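Local coordinates for protein putative secreted glycosylhydrolase (Parabacteroides distasonis ATCC 8503, PDB 3IMM) that is a putative secreted glycosyl hydrolase of the 3-keto-disaccharide hydrolase family, probably cleaving glycosidic bonds, at residues P9-G12 against N17-Y20; S39-D44 against V67-T72; S149-T152 against K156-D159. One frame throughout, in Å; residues are numbered along the deposited sequence.

Interaction 1: P9-G12 against N17-Y20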
ATOM      1  N   PRO A   9      -6.210  14.658   7.185  1.00 31.43           N
ATOM      2  CA  PRO A   9      -4.929  14.325   6.618  1.00 31.31           C
ATOM      3  C   PRO A   9      -4.243  13.227   7.460  1.00 30.76           C
ATOM      4  O   PRO A   9      -4.179  13.321   8.690  1.00 27.96           O
ATOM      5  CB  PRO A   9      -4.174  15.651   6.676  1.00 32.43           C
ATOM      6  CG  PRO A   9      -4.897  16.477   7.621  1.00 33.60           C
ATOM      7  CD  PRO A   9      -6.292  16.105   7.506  1.00 30.31           C
ATOM      8  N   LEU A  10      -3.773  12.181   6.808  1.00 29.72           N
ATOM      9  CA  LEU A  10      -3.248  11.033   7.534  1.00 31.30           C
ATOM     10  C   LEU A  10      -2.075  11.437   8.430  1.00 31.42           C
ATOM     11  O   LEU A  10      -1.906  10.891   9.507  1.00 33.78           O
ATOM     12  CB  LEU A  10      -2.799   9.950   6.537  1.00 30.13           C
ATOM     13  CG  LEU A  10      -2.183   8.683   7.111  1.00 29.31           C
ATOM     14  CD1 LEU A  10      -3.215   7.880   7.986  1.00 26.96           C
ATOM     15  CD2 LEU A  10      -1.565   7.814   5.957  1.00 28.27           C
ATOM     16  N   PHE A  11      -1.243  12.359   7.964  1.00 32.34           N
ATOM     17  CA  PHE A  11      -0.036  12.696   8.688  1.00 32.45           C
ATOM     18  C   PHE A  11      -0.152  14.083   9.282  1.00 31.52           C
ATOM     19  O   PHE A  11       0.852  14.647   9.701  1.00 33.12           O
ATOM     20  CB  PHE A  11       1.236  12.582   7.808  1.00 31.36           C
ATOM     21  CG  PHE A  11       1.499  11.205   7.265  1.00 33.86           C
ATOM     22  CD1 PHE A  11       1.491  10.081   8.099  1.00 29.32           C
ATOM     23  CD2 PHE A  11       1.782  11.026   5.912  1.00 30.80           C
ATOM     24  CE1 PHE A  11       1.734   8.816   7.591  1.00 32.14           C
ATOM     25  CE2 PHE A  11       2.080   9.763   5.409  1.00 29.76           C
ATOM     26  CZ  PHE A  11       2.044   8.650   6.244  1.00 32.14           C
ATOM     27  N   GLY A  12      -1.372  14.607   9.359  1.00 29.75           N
ATOM     28  CA  GLY A  12      -1.611  15.969   9.777  1.00 31.17           C
ATOM     29  C   GLY A  12      -1.008  16.960   8.819  1.00 33.16           C
ATOM     30  O   GLY A  12      -0.685  16.614   7.706  1.00 35.78           O
ATOM     31  N   ASN A  17       1.970  14.512  12.420  1.00 32.13           N
ATOM     32  CA  ASN A  17       1.452  13.253  12.965  1.00 32.23           C
ATOM     33  C   ASN A  17       2.089  12.000  12.384  1.00 29.49           C
ATOM     34  O   ASN A  17       1.527  10.914  12.528  1.00 29.26           O
ATOM     35  CB  ASN A  17      -0.071  13.180  12.795  1.00 33.09           C
ATOM     36  CG  ASN A  17      -0.763  14.323  13.474  1.00 36.40           C
ATOM     37  OD1 ASN A  17      -0.266  14.824  14.472  1.00 39.28           O
ATOM     38  ND2 ASN A  17      -1.900  14.758  12.943  1.00 34.81           N
ATOM     39  N   ALA A  18       3.300  12.143  11.829  1.00 30.33           N
ATOM     40  CA  ALA A  18       4.042  11.031  11.280  1.00 28.91           C
ATOM     41  C   ALA A  18       5.375  10.780  11.976  1.00 29.77           C
ATOM     42  O   ALA A  18       6.004  11.712  12.506  1.00 29.62           O
ATOM     43  CB  ALA A  18       4.296  11.243   9.782  1.00 25.82           C
ATOM     44  N   ASN A  19       5.789   9.511  12.024  0.50 29.45           N
ATOM     45  CA  ASN A  19       7.155   9.169  12.409  0.50 29.33           C
ATOM     46  C   ASN A  19       7.919   8.915  11.121  0.50 29.53           C
ATOM     47  O   ASN A  19       7.557   8.054  10.300  0.50 29.31           O
ATOM     48  CB  ASN A  19       7.249   7.936  13.321  0.50 30.43           C
ATOM     49  CG  ASN A  19       6.686   8.169  14.726  0.50 30.30           C
ATOM     50  OD1 ASN A  19       5.902   7.352  15.232  0.50 29.75           O
ATOM     51  ND2 ASN A  19       7.097   9.255  15.362  0.50 25.09           N
ATOM     52  N   TYR A  20       8.964   9.702  10.947  1.00 28.26           N
ATOM     53  CA  TYR A  20       9.811   9.671   9.768  1.00 28.10           C
ATOM     54  C   TYR A  20      11.108  10.458  10.022  1.00 27.82           C
ATOM     55  O   TYR A  20      11.206  11.312  10.918  1.00 27.76           O
ATOM     56  CB  TYR A  20       9.102  10.312   8.582  1.00 28.38           C
ATOM     57  CG  TYR A  20       8.872  11.770   8.790  1.00 29.53           C
ATOM     58  CD1 TYR A  20       7.885  12.219   9.659  1.00 29.31           C
ATOM     59  CD2 TYR A  20       9.696  12.716   8.181  1.00 31.18           C
ATOM     60  CE1 TYR A  20       7.715  13.566   9.886  1.00 32.53           C
ATOM     61  CE2 TYR A  20       9.514  14.072   8.383  1.00 30.99           C
ATOM     62  CZ  TYR A  20       8.536  14.494   9.246  1.00 32.74           C
ATOM     63  OH  TYR A  20       8.363  15.848   9.453  1.00 35.63           O
TER
HETATM   64  O   HOH W   1      -4.002  13.917  11.310  1.00 43.22           O

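Interaction 2: S39-D44 against V67-T72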
ATOM      1  N   SER A  39      10.742   3.964   5.442  1.00 32.87           N
ATOM      2  CA  SER A  39       9.314   4.203   5.412  1.00 31.45           C
ATOM      3  C   SER A  39       8.879   5.422   6.238  1.00 30.69           C
ATOM      4  O   SER A  39       9.651   5.969   7.050  1.00 31.86           O
ATOM      5  CB  SER A  39       8.581   2.939   5.907  1.00 32.23           C
ATOM      6  OG  SER A  39       8.844   1.796   5.089  1.00 35.41           O
ATOM      7  N   ILE A  40       7.631   5.835   6.044  1.00 27.57           N
ATOM      8  CA  ILE A  40       6.994   6.889   6.861  1.00 26.68           C
ATOM      9  C   ILE A  40       5.755   6.263   7.503  1.00 28.03           C
ATOM     10  O   ILE A  40       5.015   5.525   6.834  1.00 29.81           O
ATOM     11  CB  ILE A  40       6.611   8.166   6.013  1.00 27.96           C
ATOM     12  CG1 ILE A  40       5.926   9.237   6.878  1.00 24.46           C
ATOM     13  CG2 ILE A  40       5.739   7.821   4.743  1.00 23.23           C
ATOM     14  CD1 ILE A  40       6.022  10.609   6.337  1.00 25.98           C
ATOM     15  N   TRP A  41       5.540   6.518   8.799  1.00 27.82           N
ATOM     16  CA  TRP A  41       4.470   5.857   9.514  1.00 27.64           C
ATOM     17  C   TRP A  41       3.606   6.851  10.203  1.00 29.67           C
ATOM     18  O   TRP A  41       4.059   7.940  10.569  1.00 29.57           O
ATOM     19  CB  TRP A  41       4.999   4.871  10.567  1.00 29.09           C
ATOM     20  CG  TRP A  41       5.912   3.815   9.999  1.00 27.86           C
ATOM     21  CD1 TRP A  41       7.264   3.816  10.030  1.00 29.75           C
ATOM     22  CD2 TRP A  41       5.521   2.625   9.308  1.00 29.15           C
ATOM     23  NE1 TRP A  41       7.752   2.703   9.383  1.00 28.25           N
ATOM     24  CE2 TRP A  41       6.700   1.955   8.934  1.00 30.76           C
ATOM     25  CE3 TRP A  41       4.288   2.042   9.006  1.00 26.95           C
ATOM     26  CZ2 TRP A  41       6.686   0.738   8.253  1.00 29.91           C
ATOM     27  CZ3 TRP A  41       4.266   0.858   8.328  1.00 28.31           C
ATOM     28  CH2 TRP A  41       5.466   0.216   7.944  1.00 29.07           C
ATOM     29  N   THR A  42       2.354   6.448  10.414  1.00 28.60           N
ATOM     30  CA  THR A  42       1.502   7.151  11.330  1.00 29.17           C
ATOM     31  C   THR A  42       2.064   6.974  12.743  1.00 29.38           C
ATOM     32  O   THR A  42       2.730   5.980  13.038  1.00 26.69           O
ATOM     33  CB  THR A  42       0.038   6.653  11.244  1.00 29.51           C
ATOM     34  OG1 THR A  42       0.003   5.249  11.464  1.00 27.07           O
ATOM     35  CG2 THR A  42      -0.574   6.971   9.881  1.00 27.81           C
ATOM     36  N   LYS A  43       1.816   7.958  13.609  1.00 30.29           N
ATOM     37  CA  LYS A  43       2.209   7.854  14.999  1.00 30.51           C
ATOM     38  C   LYS A  43       1.179   7.025  15.784  1.00 32.28           C
ATOM     39  O   LYS A  43       1.484   6.497  16.866  1.00 32.86           O
ATOM     40  CB  LYS A  43       2.321   9.248  15.633  1.00 31.67           C
ATOM     41  CG  LYS A  43       3.534  10.059  15.221  1.00 30.64           C
ATOM     42  CD  LYS A  43       3.550  11.368  16.050  1.00 32.03           C
ATOM     43  CE  LYS A  43       4.815  12.144  15.831  1.00 33.65           C
ATOM     44  NZ  LYS A  43       4.636  13.462  16.394  1.00 32.38           N
ATOM     45  N   ASP A  44      -0.023   6.912  15.218  1.00 31.87           N
ATOM     46  CA  ASP A  44      -1.163   6.226  15.837  1.00 32.88           C
ATOM     47  C   ASP A  44      -1.611   4.990  15.034  1.00 30.61           C
ATOM     48  O   ASP A  44      -1.328   4.874  13.852  1.00 30.22           O
ATOM     49  CB  ASP A  44      -2.356   7.193  15.935  1.00 34.80           C
ATOM     50  CG  ASP A  44      -2.051   8.431  16.740  1.00 36.62           C
ATOM     51  OD1 ASP A  44      -1.295   8.339  17.733  1.00 39.10           O
ATOM     52  OD2 ASP A  44      -2.590   9.500  16.374  1.00 42.70           O
ATOM     53  N   VAL A  67      -0.690  -1.309   5.751  1.00 25.27           N
ATOM     54  CA  VAL A  67      -1.745  -1.147   6.767  1.00 25.45           C
ATOM     55  C   VAL A  67      -1.574  -2.256   7.795  1.00 27.04           C
ATOM     56  O   VAL A  67      -0.822  -3.243   7.580  1.00 27.57           O
ATOM     57  CB  VAL A  67      -3.188  -1.149   6.158  1.00 25.88           C
ATOM     58  CG1 VAL A  67      -3.350   0.017   5.151  1.00 22.37           C
ATOM     59  CG2 VAL A  67      -3.554  -2.527   5.487  1.00 24.05           C
ATOM     60  N   TYR A  68      -2.219  -2.073   8.941  1.00 27.10           N
ATOM     61  CA  TYR A  68      -2.260  -3.103   9.960  1.00 25.84           C
ATOM     62  C   TYR A  68      -0.858  -3.496  10.418  1.00 26.80           C
ATOM     63  O   TYR A  68      -0.585  -4.684  10.686  1.00 28.39           O
ATOM     64  CB  TYR A  68      -2.990  -4.356   9.402  1.00 23.42           C
ATOM     65  CG  TYR A  68      -4.446  -4.212   9.049  1.00 23.18           C
ATOM     66  CD1 TYR A  68      -5.177  -3.103   9.436  1.00 25.00           C
ATOM     67  CD2 TYR A  68      -5.132  -5.265   8.397  1.00 27.65           C
ATOM     68  CE1 TYR A  68      -6.507  -2.994   9.138  1.00 26.27           C
ATOM     69  CE2 TYR A  68      -6.489  -5.173   8.123  1.00 25.56           C
ATOM     70  CZ  TYR A  68      -7.167  -4.042   8.504  1.00 27.16           C
ATOM     71  OH  TYR A  68      -8.508  -3.912   8.265  1.00 23.38           O
ATOM     72  N   CYS A  69       0.036  -2.519  10.496  1.00 28.15           N
ATOM     73  CA  CYS A  69       1.408  -2.791  10.893  1.00 30.45           C
ATOM     74  C   CYS A  69       1.536  -2.795  12.401  1.00 28.63           C
ATOM     75  O   CYS A  69       1.262  -1.811  13.042  1.00 30.56           O
ATOM     76  CB  CYS A  69       2.398  -1.801  10.273  1.00 30.77           C
ATOM     77  SG  CYS A  69       4.047  -2.145  10.778  1.00 32.65           S
ATOM     78  N   THR A  70       1.963  -3.927  12.958  1.00 30.49           N
ATOM     79  CA  THR A  70       2.033  -4.093  14.404  1.00 29.79           C
ATOM     80  C   THR A  70       3.478  -3.932  14.895  1.00 32.20           C
ATOM     81  O   THR A  70       3.720  -3.958  16.098  1.00 29.96           O
ATOM     82  CB  THR A  70       1.458  -5.468  14.839  1.00 30.28           C
ATOM     83  OG1 THR A  70       2.177  -6.521  14.190  1.00 30.24           O
ATOM     84  CG2 THR A  70      -0.047  -5.586  14.489  1.00 28.80           C
ATOM     85  N   ASP A  71       4.407  -3.678  13.971  1.00 31.26           N
ATOM     86  CA  ASP A  71       5.791  -3.425  14.313  1.00 31.54           C
ATOM     87  C   ASP A  71       6.417  -2.633  13.196  1.00 31.15           C
ATOM     88  O   ASP A  71       6.673  -3.181  12.131  1.00 33.21           O
ATOM     89  CB  ASP A  71       6.507  -4.770  14.453  1.00 31.51           C
ATOM     90  CG  ASP A  71       7.948  -4.643  14.950  1.00 33.07           C
ATOM     91  OD1 ASP A  71       8.623  -3.617  14.676  1.00 37.53           O
ATOM     92  OD2 ASP A  71       8.396  -5.602  15.596  1.00 36.16           O
ATOM     93  N   THR A  72       6.676  -1.348  13.408  1.00 33.72           N
ATOM     94  CA  THR A  72       7.211  -0.498  12.317  1.00 34.61           C
ATOM     95  C   THR A  72       8.728  -0.750  12.036  1.00 34.19           C
ATOM     96  O   THR A  72       9.227  -0.405  10.963  1.00 36.09           O
ATOM     97  CB  THR A  72       6.946   0.968  12.588  1.00 33.85           C
ATOM     98  OG1 THR A  72       7.590   1.332  13.804  1.00 32.77           O
ATOM     99  CG2 THR A  72       5.446   1.225  12.731  1.00 32.97           C
TER
HETATM  100  O   HOH W   2      10.519   1.367   9.356  1.00 28.51           O

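Interaction 3: S149-T152 against K156-D159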
ATOM      1  N   SER A 149      -9.465 -14.079   6.178  1.00 28.79           N
ATOM      2  CA  SER A 149      -9.763 -15.347   6.853  1.00 28.03           C
ATOM      3  C   SER A 149      -9.504 -16.531   5.946  1.00 27.18           C
ATOM      4  O   SER A 149      -9.264 -17.605   6.455  1.00 27.27           O
ATOM      5  CB  SER A 149     -11.191 -15.400   7.421  1.00 28.29           C
ATOM      6  OG  SER A 149     -12.135 -15.337   6.404  1.00 28.02           O
ATOM      7  N   LYS A 150      -9.483 -16.318   4.624  1.00 26.32           N
ATOM      8  CA  LYS A 150      -9.166 -17.380   3.667  1.00 27.10           C
ATOM      9  C   LYS A 150      -7.694 -17.716   3.651  1.00 27.43           C
ATOM     10  O   LYS A 150      -7.310 -18.778   3.179  1.00 28.51           O
ATOM     11  CB  LYS A 150      -9.569 -16.996   2.252  1.00 28.35           C
ATOM     12  CG  LYS A 150     -11.071 -16.774   2.051  1.00 34.53           C
ATOM     13  CD  LYS A 150     -11.382 -16.169   0.653  1.00 39.59           C
ATOM     14  CE  LYS A 150     -11.276 -17.198  -0.491  1.00 37.86           C
ATOM     15  NZ  LYS A 150     -10.853 -16.508  -1.768  1.00 37.05           N
ATOM     16  N   TRP A 151      -6.854 -16.819   4.149  1.00 26.93           N
ATOM     17  CA  TRP A 151      -5.395 -17.010   4.072  1.00 26.76           C
ATOM     18  C   TRP A 151      -4.919 -17.784   5.310  1.00 28.18           C
ATOM     19  O   TRP A 151      -4.268 -17.224   6.208  1.00 28.97           O
ATOM     20  CB  TRP A 151      -4.688 -15.650   3.939  1.00 26.53           C
ATOM     21  CG  TRP A 151      -4.541 -15.225   2.515  1.00 24.21           C
ATOM     22  CD1 TRP A 151      -3.408 -15.310   1.748  1.00 23.87           C
ATOM     23  CD2 TRP A 151      -5.573 -14.712   1.664  1.00 25.61           C
ATOM     24  NE1 TRP A 151      -3.684 -14.870   0.471  1.00 26.02           N
ATOM     25  CE2 TRP A 151      -5.011 -14.511   0.398  1.00 24.91           C
ATOM     26  CE3 TRP A 151      -6.913 -14.423   1.846  1.00 26.38           C
ATOM     27  CZ2 TRP A 151      -5.749 -14.034  -0.671  1.00 26.33           C
ATOM     28  CZ3 TRP A 151      -7.642 -13.916   0.767  1.00 26.72           C
ATOM     29  CH2 TRP A 151      -7.055 -13.721  -0.460  1.00 26.41           C
ATOM     30  N   THR A 152      -5.283 -19.063   5.340  1.00 28.40           N
ATOM     31  CA  THR A 152      -4.929 -19.958   6.420  1.00 30.09           C
ATOM     32  C   THR A 152      -3.476 -20.420   6.298  1.00 28.56           C
ATOM     33  O   THR A 152      -2.861 -20.772   7.289  1.00 29.14           O
ATOM     34  CB  THR A 152      -5.856 -21.163   6.454  1.00 30.26           C
ATOM     35  OG1 THR A 152      -5.890 -21.739   5.143  1.00 32.22           O
ATOM     36  CG2 THR A 152      -7.263 -20.761   6.915  1.00 28.36           C
ATOM     37  N   LYS A 156       1.057 -20.650   0.774  1.00 27.38           N
ATOM     38  CA  LYS A 156       0.303 -20.782  -0.455  1.00 27.40           C
ATOM     39  C   LYS A 156      -0.965 -19.940  -0.433  1.00 27.03           C
ATOM     40  O   LYS A 156      -1.687 -19.913   0.557  1.00 30.44           O
ATOM     41  CB  LYS A 156      -0.017 -22.255  -0.715  1.00 29.82           C
ATOM     42  CG  LYS A 156      -0.344 -22.548  -2.168  1.00 29.59           C
ATOM     43  CD  LYS A 156      -0.614 -24.059  -2.407  1.00 32.34           C
ATOM     44  CE  LYS A 156      -1.360 -24.245  -3.695  1.00 30.85           C
ATOM     45  NZ  LYS A 156      -1.587 -25.637  -4.103  1.00 38.65           N
ATOM     46  N   ASN A 157      -1.212 -19.226  -1.524  1.00 26.89           N
ATOM     47  CA  ASN A 157      -2.366 -18.324  -1.631  1.00 26.50           C
ATOM     48  C   ASN A 157      -3.582 -19.077  -2.079  1.00 26.58           C
ATOM     49  O   ASN A 157      -3.462 -20.089  -2.785  1.00 25.09           O
ATOM     50  CB  ASN A 157      -2.089 -17.213  -2.645  1.00 27.16           C
ATOM     51  CG  ASN A 157      -1.111 -16.187  -2.141  1.00 25.12           C
ATOM     52  OD1 ASN A 157      -1.270 -15.636  -1.043  1.00 23.85           O
ATOM     53  ND2 ASN A 157      -0.063 -15.923  -2.943  1.00 22.31           N
ATOM     54  N   PRO A 158      -4.775 -18.580  -1.720  1.00 28.72           N
ATOM     55  CA  PRO A 158      -5.998 -19.190  -2.240  1.00 28.90           C
ATOM     56  C   PRO A 158      -6.034 -19.339  -3.761  1.00 29.54           C
ATOM     57  O   PRO A 158      -6.649 -20.254  -4.272  1.00 27.68           O
ATOM     58  CB  PRO A 158      -7.090 -18.225  -1.765  1.00 29.31           C
ATOM     59  CG  PRO A 158      -6.555 -17.624  -0.539  1.00 27.39           C
ATOM     60  CD  PRO A 158      -5.083 -17.441  -0.839  1.00 27.66           C
ATOM     61  N   ASP A 159      -5.377 -18.451  -4.481  1.00 31.37           N
ATOM     62  CA  ASP A 159      -5.260 -18.589  -5.950  1.00 32.87           C
ATOM     63  C   ASP A 159      -4.183 -19.587  -6.429  1.00 30.06           C
ATOM     64  O   ASP A 159      -4.015 -19.778  -7.623  1.00 27.81           O
ATOM     65  CB  ASP A 159      -5.071 -17.207  -6.611  1.00 32.19           C
ATOM     66  CG  ASP A 159      -3.631 -16.679  -6.500  1.00 36.39           C
ATOM     67  OD1 ASP A 159      -2.744 -17.324  -5.888  1.00 34.38           O
ATOM     68  OD2 ASP A 159      -3.395 -15.596  -7.053  1.00 32.01           O
TER

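Interaction 1: P9-G12 against N17-Y20
N17 grips the turn at P9-G12 with both its backbone and its side chain, while A18 packs against F11. The backbone link is a direct hydrogen bond from N17 N to F11 O, 2.9 Å long, with an angle of 158° at the hydrogen. The donor stands above the carbonyl plane, 53° out of it, so no lone pair direction is followed, although the bond itself is fairly straight.

The side chain of N17 can be traced outward from CB, which rests 3.5 Å from the same F11 O. Its CG lies anti to the carbonyl carbon (chi1 -59°), and this turns the amide toward G12, with CG 4.1 Å from G12 CA. At the tip, ND2 closes to 3.4 Å from G12 CA, and it donates to a water at 2.8 Å. That water in turn donates to P9 O over 2.7 Å. P9 O therefore has two partners, since it also accepts the bond from G12 N that closes the type I beta turn. The lack of a side chain on G12 lets the amide come this near.

The apolar half of the contact lies between the F11 ring and the A18 methyl. A18 CB approaches F11 CD1 most closely, at 3.5 Å, meeting the ring obliquely, while L10 CD2 of the same turn sits over one ring face, displaced toward the ring's rim. Beyond these two segments, L10 and F11 both touch T42, and A18 touches I40, which places the cluster beside strand 40-42.

Strands 8-9 and 18-19 are outermost strands of the two larger sheets, and the turn begins the loop that joins them, consistent with the concanavalin-like beta sandwich of the family.

Interaction 2: S39-D44 against V67-T72
In an indole-centred side-chain cluster on the five-stranded antiparallel sheet, T72 and C69, both of 67-72, pack on the indole of W41. W41 stands on strand 40-42; the chain turns a corner at Y68, and C69 and T72 follow it. Strands 40-42 and 62-69 are not neighbours, because strand 179-182 runs between them; the two segments meet through side chains and through a water that links W41 NE1 to the backbone O of T72.

The closest packing is a CH-pi contact. T72 CB lies 3.7 Å from the centroid of the five-membered ring of W41 and only 7° off the ring normal, squarely over the face. The methyl shares that face: T72 CG2 is 3.7 Å from W41 CD2, displaced toward the rim. With chi1 of T72 at 61°, OG1 sits between the backbone N and the carbonyl carbon, leaving CG2 beside the backbone N, where it reaches the indole.

C69 meets the other end of the ring system. Its CB is 3.8 Å from W41 CZ3, and its SG is 4.4 Å from the six-membered-ring centroid at 35° from the normal, an oblique sulfur-aromatic contact. SG also accepts a weak hydrogen bond from D71 N.

At the polar edge of the indole, W41 NE1 donates to the water in the ring plane at 3.1 Å, and this water donates to T72 O at 2.7 Å. Outside the segments, W75 meets W41 edge-to-face and also touches C69, and T72 packs on F179.

The sodium ion held at N62, S63, E81 and Q83 lies about 12 Å from the W41 side chain. The contact thus joins strand 40-42 to the loop after strand 62-69 across strand 179-182, consistent with the concanavalin-like beta sandwich of the family.

Interaction 3: S149-T152 against K156-D159
W151 meets N157 at its nitrogen edge and P158 over a ring face, so one indole carries most of the contact.

One hydrogen bond joins the side chains, and it is somewhat bent. W151 NE1 donates to N157 OD1 at 3.0 Å, with an angle of 144° at the hydrogen. The oxygen lies in the plane of the indole, 10° out of it, whereas the ring and amide planes are turned 64° apart. N157 ND2 is held elsewhere, bonded to S161 OG and to G106 O, so both ends of the amide are engaged and its rotation is fixed.

The apolar packing comes from the proline, which crosses the indole at about a right angle. P158 CG sits 3.6 Å from W151 CE2 and 3.9 Å from W151 CH2. P158 CD also lies over the five-membered ring in a CH-pi geometry, but its approach is modelled too short for carbons, and its exact spacing is doubtful.

On the exposed side, the K150 chain bends at chi3, bringing NZ to 4.1 Å from P158 CB. The backbone places W151 at the centre of an inverse gamma turn, and its ring also meets H107.

N157 at the edge and P158 over one face thus hold W151 in the long connection between strands 141-147 and 179-182, an irregular loop of what is consistent with a concanavalin-like beta sandwich.

How the interactions relate
From the N terminus, interaction 1 comes first, closing the short loop between strands 8-9 and 18-19. Interaction 2 opens further along and closes a longer segment that includes strand 49-57, and interaction 3 folds the loop between strands 141-147 and 179-182 back on itself. The three follow in series, with none nested or crossing. Interactions 1 and 2 touch: N19 N lies 2.8 Å from W41 O and N17 O 3.2 Å from K43 N, probable hydrogen bonds between neighbouring strands of one sheet. Interaction 3 stands apart, its centre about 32 Å from that of interaction 1, on opposite sides of the chain's centre, and about 24 Å from that of interaction 2.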